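Local coordinates for ATP-dependent Clp endopeptidase (Clostridium difficile, PDB 3FES), which probably unfolds proteins for ClpP-dependent degradation as an ATP-driven ClpC chaperone, with its amino-terminal domain probably receiving substrates and adaptors, at residues S33-E45 with L52-I66. Residues are numbered along the deposited sequence; the frame is centred on the assembly and turned at random.
Sequences SEHILLGLLREEE and LSKVGFTEAYLEGKI
Leu41 drives its CD2 methyl against the start of helix 59-70, 3.5 Å from Thr58 C and 3.7 Å from Leu62 CD1, while its CD1 leans on Leu52 CB. Chi1 (-171°) sets CG beside the carbonyl carbon; CD1 then faces helix 47-55 and CD2 the Phe57-Glu59 junction, a knob held by Leu52, Ser53, Glu59 and Leu62. Leu37 CD1 meets Leu52 CD1 at 3.8 Å. Leu38 is the second knob, among Glu59, Leu62, Glu63 and Ile66: it and Leu62 slide past each other in opposite directions, and its CD2 reaches Glu63 CG at 3.7 Å. Ile66 CD1 comes within 3.7 Å of Glu34 O. At the polar margin, Arg42 CG crosses the Glu59 carboxylate, 3.6 Å from CD; Arg42 NE stays beyond salt-bridge distance, and in this conformer NH2 salt-bridges Glu21 and NH1 bonds to Ser22.

Gly56 ends helix 47-55 in a Schellman motif, and Thr58 OG1 caps the next helix by accepting from Tyr61 N (3.1 Å). Segments 33-43 and 59-66 run nearly antiparallel (166°), their axes approaching to 10.1 Å, in the largely helical Clp amino-terminal fold. Strand 30-31 leads into helix 33-43; helix 107-117 packs on Leu37 and Leu40, helix 120-129 on Leu62, helix 132-142 on Leu52.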
loop_
_atom_site.group_PDB
_atom_site.type_symbol
_atom_site.label_atom_id
_atom_site.label_comp_id
_atom_site.label_asym_id
_atom_site.label_seq_id
_atom_site.Cartn_x
_atom_site.Cartn_y
_atom_site.Cartn_z
ATOM N N SER A 33 -0.228 5.053 5.265
ATOM C CA SER A 33 0.184 4.601 3.937
ATOM C C SER A 33 1.185 3.466 4.053
ATOM O O SER A 33 1.228 2.594 3.171
ATOM C CB SER A 33 0.831 5.760 3.131
ATOM O OG SER A 33 1.931 6.314 3.817
ATOM N N GLU A 34 1.991 3.495 5.121
ATOM C CA GLU A 34 3.032 2.460 5.293
ATOM C C GLU A 34 2.406 1.078 5.502
ATOM O O GLU A 34 2.950 0.068 5.053
ATOM C CB GLU A 34 4.020 2.831 6.418
ATOM C CG GLU A 34 3.465 2.811 7.841
ATOM C CD GLU A 34 2.661 4.060 8.270
ATOM O OE1 GLU A 34 2.131 4.863 7.476
ATOM O OE2 GLU A 34 2.542 4.236 9.472
ATOM N N HIS A 35 1.274 1.038 6.191
ATOM C CA HIS A 35 0.603 -0.228 6.406
ATOM C C HIS A 35 -0.059 -0.729 5.139
ATOM O O HIS A 35 -0.068 -1.927 4.903
ATOM C CB HIS A 35 -0.458 -0.106 7.476
ATOM C CG HIS A 35 0.041 0.458 8.768
ATOM N ND1 HIS A 35 0.874 -0.232 9.618
ATOM C CD2 HIS A 35 -0.186 1.653 9.350
ATOM C CE1 HIS A 35 1.121 0.508 10.682
ATOM N NE2 HIS A 35 0.472 1.645 10.551
ATOM N N ILE A 36 -0.636 0.176 4.353
ATOM C CA ILE A 36 -1.194 -0.201 3.051
ATOM C C ILE A 36 -0.064 -0.770 2.172
ATOM O O ILE A 36 -0.235 -1.785 1.495
ATOM C CB ILE A 36 -1.851 1.023 2.351
ATOM C CG1 ILE A 36 -3.018 1.585 3.188
ATOM C CG2 ILE A 36 -2.335 0.640 0.925
ATOM C CD1 ILE A 36 -3.587 2.871 2.623
ATOM N N LEU A 37 1.098 -0.096 2.162
ATOM C CA LEU A 37 2.232 -0.629 1.391
ATOM C C LEU A 37 2.634 -2.054 1.827
ATOM O O LEU A 37 2.878 -2.953 0.979
ATOM C CB LEU A 37 3.432 0.340 1.515
ATOM C CG LEU A 37 4.608 0.023 0.586
ATOM C CD1 LEU A 37 4.290 0.394 -0.849
ATOM C CD2 LEU A 37 5.803 0.842 1.031
ATOM N N LEU A 38 2.678 -2.271 3.142
ATOM C CA LEU A 38 3.012 -3.587 3.672
ATOM C C LEU A 38 1.893 -4.575 3.344
ATOM O O LEU A 38 2.156 -5.735 2.994
ATOM C CB LEU A 38 3.212 -3.523 5.192
ATOM C CG LEU A 38 3.521 -4.828 5.944
ATOM C CD1 LEU A 38 4.706 -5.610 5.330
ATOM C CD2 LEU A 38 3.744 -4.508 7.409
ATOM N N GLY A 39 0.653 -4.098 3.423
ATOM C CA GLY A 39 -0.496 -4.944 3.034
ATOM C C GLY A 39 -0.421 -5.407 1.569
ATOM O O GLY A 39 -0.752 -6.572 1.250
ATOM N N LEU A 40 -0.048 -4.489 0.674
ATOM C CA LEU A 40 0.140 -4.793 -0.752
ATOM C C LEU A 40 1.220 -5.856 -0.958
ATOM O O LEU A 40 1.038 -6.757 -1.778
ATOM C CB LEU A 40 0.462 -3.534 -1.584
ATOM C CG LEU A 40 -0.666 -2.454 -1.659
ATOM C CD1 LEU A 40 -0.051 -1.119 -2.156
ATOM C CD2 LEU A 40 -1.808 -2.985 -2.583
ATOM N N LEU A 41 2.330 -5.732 -0.228
ATOM C CA LEU A 41 3.411 -6.726 -0.327
ATOM C C LEU A 41 2.952 -8.087 0.184
ATOM O O LEU A 41 3.137 -9.122 -0.487
ATOM C CB LEU A 41 4.669 -6.256 0.415
ATOM C CG LEU A 41 5.903 -7.161 0.155
ATOM C CD1 LEU A 41 6.085 -7.578 -1.318
ATOM C CD2 LEU A 41 7.137 -6.460 0.602
ATOM N N ARG A 42 2.346 -8.084 1.358
ATOM C CA ARG A 42 1.895 -9.322 1.985
ATOM C C ARG A 42 0.844 -10.047 1.144
ATOM O O ARG A 42 0.716 -11.275 1.232
ATOM C CB ARG A 42 1.362 -9.030 3.388
ATOM C CG ARG A 42 2.454 -8.721 4.406
ATOM C CD ARG A 42 1.864 -8.475 5.793
ATOM N NE ARG A 42 1.305 -9.720 6.316
ATOM C CZ ARG A 42 0.275 -9.804 7.145
ATOM N NH1 ARG A 42 -0.354 -8.692 7.583
ATOM N NH2 ARG A 42 -0.126 -11.020 7.534
ATOM N N GLU A 43 0.093 -9.297 0.332
ATOM C CA GLU A 43 -0.965 -9.900 -0.484
ATOM C C GLU A 43 -0.383 -10.883 -1.520
ATOM O O GLU A 43 -1.059 -11.833 -1.912
ATOM C CB GLU A 43 -1.909 -8.847 -1.078
ATOM C CG GLU A 43 -3.082 -9.436 -1.900
ATOM C CD GLU A 43 -2.702 -9.794 -3.339
ATOM O OE1 GLU A 43 -1.823 -9.117 -3.920
ATOM O OE2 GLU A 43 -3.302 -10.743 -3.900
ATOM N N GLU A 44 0.876 -10.667 -1.901
ATOM C CA GLU A 44 1.697 -11.628 -2.669
ATOM C C GLU A 44 1.382 -11.783 -4.163
ATOM O O GLU A 44 2.304 -11.769 -4.988
ATOM C CB GLU A 44 1.750 -13.017 -2.012
ATOM C CG GLU A 44 2.653 -13.098 -0.791
ATOM C CD GLU A 44 2.841 -14.521 -0.267
ATOM O OE1 GLU A 44 2.992 -14.682 0.960
ATOM O OE2 GLU A 44 2.839 -15.483 -1.067
ATOM N N GLU A 45 0.110 -11.947 -4.509
ATOM C CA GLU A 45 -0.301 -12.305 -5.876
ATOM C C GLU A 45 -0.453 -11.143 -6.869
ATOM O O GLU A 45 -0.274 -11.319 -8.074
ATOM C CB GLU A 45 -1.630 -13.042 -5.813
ATOM C CG GLU A 45 -1.576 -14.316 -5.008
ATOM C CD GLU A 45 -2.860 -15.104 -5.115
ATOM O OE1 GLU A 45 -3.945 -14.506 -5.334
ATOM O OE2 GLU A 45 -2.795 -16.333 -4.987
ATOM N N LEU A 52 6.826 -4.611 -5.935
ATOM C CA LEU A 52 7.587 -4.315 -4.715
ATOM C C LEU A 52 8.693 -5.358 -4.498
ATOM O O LEU A 52 9.818 -5.020 -4.098
ATOM C CB LEU A 52 6.654 -4.166 -3.496
ATOM C CG LEU A 52 5.764 -2.921 -3.503
ATOM C CD1 LEU A 52 4.607 -2.997 -2.431
ATOM C CD2 LEU A 52 6.589 -1.602 -3.341
ATOM N N SER A 53 8.361 -6.615 -4.792
ATOM C CA SER A 53 9.328 -7.700 -4.681
ATOM C C SER A 53 10.392 -7.578 -5.789
ATOM O O SER A 53 11.576 -7.838 -5.564
ATOM C CB SER A 53 8.613 -9.049 -4.755
ATOM O OG SER A 53 9.521 -10.038 -5.199
ATOM N N LYS A 54 9.975 -7.142 -6.975
ATOM C CA LYS A 54 10.913 -7.010 -8.088
ATOM C C LYS A 54 11.980 -5.932 -7.806
ATOM O O LYS A 54 13.157 -6.118 -8.131
ATOM C CB LYS A 54 10.175 -6.755 -9.413
ATOM C CG LYS A 54 11.065 -6.660 -10.631
ATOM C CD LYS A 54 11.653 -8.036 -10.979
ATOM C CE LYS A 54 12.048 -8.143 -12.444
ATOM N NZ LYS A 54 13.516 -8.153 -12.632
ATOM N N VAL A 55 11.571 -4.823 -7.193
ATOM C CA VAL A 55 12.509 -3.759 -6.898
ATOM C C VAL A 55 13.322 -4.073 -5.645
ATOM O O VAL A 55 14.281 -3.361 -5.349
ATOM C CB VAL A 55 11.835 -2.338 -6.777
ATOM C CG1 VAL A 55 10.882 -2.068 -7.960
ATOM C CG2 VAL A 55 11.137 -2.153 -5.433
ATOM N N GLY A 56 12.926 -5.099 -4.892
ATOM C CA GLY A 56 13.759 -5.570 -3.777
ATOM C C GLY A 56 13.223 -5.629 -2.347
ATOM O O GLY A 56 13.928 -6.096 -1.456
ATOM N N PHE A 57 12.001 -5.162 -2.094
ATOM C CA PHE A 57 11.458 -5.224 -0.740
ATOM C C PHE A 57 11.049 -6.624 -0.315
ATOM O O PHE A 57 10.572 -7.427 -1.136
ATOM C CB PHE A 57 10.227 -4.349 -0.606
ATOM C CG PHE A 57 10.503 -2.899 -0.796
ATOM C CD1 PHE A 57 10.092 -2.252 -1.959
ATOM C CD2 PHE A 57 11.212 -2.187 0.164
ATOM C CE1 PHE A 57 10.355 -0.904 -2.131
ATOM C CE2 PHE A 57 11.491 -0.825 -0.007
ATOM C CZ PHE A 57 11.086 -0.196 -1.142
ATOM N N THR A 58 11.181 -6.885 0.980
ATOM C CA THR A 58 10.599 -8.076 1.601
ATOM C C THR A 58 9.653 -7.603 2.681
ATOM O O THR A 58 9.729 -6.444 3.103
ATOM C CB THR A 58 11.671 -8.932 2.305
ATOM O OG1 THR A 58 12.430 -8.089 3.176
ATOM C CG2 THR A 58 12.613 -9.582 1.285
ATOM N N GLU A 59 8.774 -8.484 3.153
ATOM C CA GLU A 59 7.932 -8.133 4.283
ATOM C C GLU A 59 8.749 -7.754 5.529
ATOM O O GLU A 59 8.423 -6.779 6.221
ATOM C CB GLU A 59 7.020 -9.296 4.646
ATOM C CG GLU A 59 6.246 -9.863 3.512
ATOM C CD GLU A 59 5.298 -10.926 4.005
ATOM O OE1 GLU A 59 5.188 -11.069 5.249
ATOM O OE2 GLU A 59 4.664 -11.605 3.159
ATOM N N ALA A 60 9.804 -8.528 5.815
ATOM C CA ALA A 60 10.663 -8.281 6.971
ATOM C C ALA A 60 11.323 -6.910 6.904
ATOM O O ALA A 60 11.356 -6.196 7.906
ATOM C CB ALA A 60 11.726 -9.397 7.125
ATOM N N TYR A 61 11.812 -6.520 5.730
ATOM C CA TYR A 61 12.423 -5.193 5.588
ATOM C C TYR A 61 11.419 -4.070 5.869
ATOM O O TYR A 61 11.685 -3.166 6.665
ATOM C CB TYR A 61 13.040 -5.000 4.208
ATOM C CG TYR A 61 13.533 -3.592 3.969
ATOM C CD1 TYR A 61 14.843 -3.224 4.288
ATOM C CD2 TYR A 61 12.688 -2.618 3.446
ATOM C CE1 TYR A 61 15.299 -1.915 4.074
ATOM C CE2 TYR A 61 13.132 -1.304 3.225
ATOM C CZ TYR A 61 14.427 -0.962 3.539
ATOM O OH TYR A 61 14.860 0.329 3.319
ATOM N N LEU A 62 10.267 -4.126 5.213
ATOM C CA LEU A 62 9.249 -3.079 5.400
ATOM C C LEU A 62 8.786 -2.937 6.840
ATOM O O LEU A 62 8.727 -1.831 7.382
ATOM C CB LEU A 62 8.041 -3.351 4.512
ATOM C CG LEU A 62 8.169 -3.093 3.020
ATOM C CD1 LEU A 62 6.752 -3.287 2.415
ATOM C CD2 LEU A 62 8.685 -1.674 2.762
ATOM N N GLU A 63 8.431 -4.066 7.439
ATOM C CA GLU A 63 8.120 -4.124 8.862
ATOM C C GLU A 63 9.189 -3.534 9.763
ATOM O O GLU A 63 8.873 -2.743 10.652
ATOM C CB GLU A 63 7.877 -5.545 9.291
ATOM C CG GLU A 63 6.452 -5.866 9.456
ATOM C CD GLU A 63 6.259 -7.212 10.090
ATOM O OE1 GLU A 63 5.395 -7.306 10.992
ATOM O OE2 GLU A 63 6.973 -8.174 9.689
ATOM N N GLY A 64 10.447 -3.919 9.545
ATOM C CA GLY A 64 11.566 -3.368 10.324
ATOM C C GLY A 64 11.647 -1.854 10.220
ATOM O O GLY A 64 11.836 -1.165 11.228
ATOM N N LYS A 65 11.509 -1.332 8.996
ATOM C CA LYS A 65 11.564 0.116 8.759
ATOM C C LYS A 65 10.402 0.852 9.421
ATOM O O LYS A 65 10.571 1.958 9.948
ATOM C CB LYS A 65 11.597 0.439 7.259
ATOM C CG LYS A 65 12.925 0.114 6.544
ATOM C CD LYS A 65 14.177 0.722 7.221
ATOM C CE LYS A 65 14.012 2.227 7.506
ATOM N NZ LYS A 65 15.180 2.800 8.238
ATOM N N ILE A 66 9.232 0.222 9.408
ATOM C CA ILE A 66 8.061 0.792 10.038
ATOM C C ILE A 66 8.311 0.895 11.537
ATOM O O ILE A 66 8.108 1.957 12.120
ATOM C CB ILE A 66 6.795 -0.035 9.740
ATOM C CG1 ILE A 66 6.395 0.144 8.270
ATOM C CG2 ILE A 66 5.633 0.395 10.664
ATOM C CD1 ILE A 66 5.219 -0.829 7.846
#